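Local coordinates for MdcD (Pseudomonas aeruginosa, PDB 5VIP), which probably acts as the beta subunit of a biotin-independent malonate decarboxylase, with carboxy-lyase and carboxyltransferase activity, at residues B[229-232]-B[233-237]. Sequence-based numbering, arbitrary orientation.
Sequences LDEV and RTSVL
The Arg233 guanidinium meets Asp230 at its edge: OD1 of Asp230 lies in the guanidinium plane, 3.0 Å from NH1, and forms a salt bridge. The carboxylate plane is turned 60° from that of the guanidinium, and OD1 alone makes the contact. Leu229 O lies over one guanidinium face, 4.6 Å from Arg233 CZ and not in close contact, while the isobutyl end of Leu229 reaches Arg233 NH2, CD2 coming within 3.5 Å. After an extended start (chi1, chi2), a bend at chi3 (-61°) turns the arginine chain back toward the preceding turn; NH2 also hydrogen-bonds Ala24 O on helix 18-25. The salt bridge is an i to i+3 pair within the first turns of helix 229-242, which follows strand 223-225, the edge strand, within this chain, of the crotonase-like sheet. Regular i to i+4 bonds define the helix here, as in Arg233 N to Leu229 O, 2.9 Å with an N-H...O angle of 165°. Glu231 O accepts twice: Ser235 N at 3.0 Å and Ser235 OG at 2.9 Å arrive from opposite faces of its carbonyl plane. With OG anti to its own carbonyl carbon, the serine hydroxyl falls back along the helix onto that oxygen. On the buried side, Val232 CG1 and Val236 CG2 are 4.4 Å apart, a loose apolar pair; Val232 packs on Leu25 and Leu225, and Val236 on Leu174 of strand 172-176.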
loop_
_atom_site.group_PDB
_atom_site.type_symbol
_atom_site.label_atom_id
_atom_site.label_comp_id
_atom_site.label_asym_id
_atom_site.label_seq_id
_atom_site.Cartn_x
_atom_site.Cartn_y
_atom_site.Cartn_z
ATOM N N LEU B 229 17.739 23.666 1.059
ATOM C CA LEU B 229 18.511 22.458 1.312
ATOM C C LEU B 229 18.940 22.260 2.764
ATOM O O LEU B 229 18.767 21.180 3.329
ATOM C CB LEU B 229 19.756 22.455 0.419
ATOM C CG LEU B 229 20.731 21.326 0.716
ATOM C CD1 LEU B 229 20.000 19.990 0.530
ATOM C CD2 LEU B 229 21.962 21.426 -0.178
ATOM N N ASP B 230 19.539 23.280 3.363
ATOM C CA ASP B 230 20.011 23.155 4.731
ATOM C C ASP B 230 18.835 22.899 5.677
ATOM O O ASP B 230 18.938 22.095 6.604
ATOM C CB ASP B 230 20.770 24.412 5.149
ATOM C CG ASP B 230 21.769 24.156 6.261
ATOM O OD1 ASP B 230 22.411 23.075 6.290
ATOM O OD2 ASP B 230 21.920 25.057 7.117
ATOM N N GLU B 231 17.716 23.582 5.437
ATOM C CA GLU B 231 16.528 23.385 6.261
ATOM C C GLU B 231 15.936 21.973 6.101
ATOM O O GLU B 231 15.587 21.318 7.089
ATOM C CB GLU B 231 15.466 24.442 5.933
ATOM C CG GLU B 231 14.185 24.243 6.719
ATOM C CD GLU B 231 13.320 25.483 6.821
ATOM O OE1 GLU B 231 12.087 25.316 6.943
ATOM O OE2 GLU B 231 13.867 26.611 6.816
ATOM N N VAL B 232 15.819 21.497 4.865
ATOM C CA VAL B 232 15.342 20.130 4.646
ATOM C C VAL B 232 16.241 19.119 5.355
ATOM O O VAL B 232 15.751 18.227 6.064
ATOM C CB VAL B 232 15.256 19.787 3.136
ATOM C CG1 VAL B 232 14.938 18.286 2.934
ATOM C CG2 VAL B 232 14.186 20.652 2.478
ATOM N N ARG B 233 17.555 19.271 5.190
ATOM C CA ARG B 233 18.490 18.323 5.787
ATOM C C ARG B 233 18.385 18.317 7.320
ATOM O O ARG B 233 18.335 17.263 7.958
ATOM C CB ARG B 233 19.923 18.639 5.365
ATOM C CG ARG B 233 20.940 17.641 5.891
ATOM C CD ARG B 233 22.367 18.149 5.739
ATOM N NE ARG B 233 22.746 18.396 4.357
ATOM C CZ ARG B 233 23.038 19.606 3.874
ATOM N NH1 ARG B 233 22.971 20.663 4.669
ATOM N NH2 ARG B 233 23.399 19.767 2.599
ATOM N N THR B 234 18.335 19.500 7.914
ATOM C CA THR B 234 18.236 19.570 9.360
ATOM C C THR B 234 16.930 18.962 9.869
ATOM O O THR B 234 16.949 18.254 10.881
ATOM C CB THR B 234 18.383 21.019 9.838
ATOM O OG1 THR B 234 19.684 21.488 9.456
ATOM C CG2 THR B 234 18.225 21.107 11.359
ATOM N N SER B 235 15.808 19.210 9.185
ATOM C CA SER B 235 14.534 18.618 9.626
ATOM C C SER B 235 14.596 17.099 9.586
ATOM O O SER B 235 14.139 16.427 10.522
ATOM C CB SER B 235 13.338 19.084 8.771
ATOM O OG SER B 235 13.292 20.499 8.695
ATOM N N VAL B 236 15.154 16.563 8.497
ATOM C CA VAL B 236 15.284 15.121 8.346
ATOM C C VAL B 236 16.063 14.544 9.526
ATOM O O VAL B 236 15.637 13.558 10.159
ATOM C CB VAL B 236 15.978 14.756 7.012
ATOM C CG1 VAL B 236 16.447 13.314 7.023
ATOM C CG2 VAL B 236 15.022 15.009 5.841
ATOM N N LEU B 237 17.187 15.176 9.847
ATOM C CA LEU B 237 18.020 14.678 10.934
ATOM C C LEU B 237 17.301 14.767 12.302
ATOM O O LEU B 237 17.424 13.860 13.132
ATOM C CB LEU B 237 19.335 15.449 10.989
ATOM C CG LEU B 237 20.314 15.215 9.832
ATOM C CD1 LEU B 237 21.611 15.967 10.090
ATOM C CD2 LEU B 237 20.592 13.737 9.635
#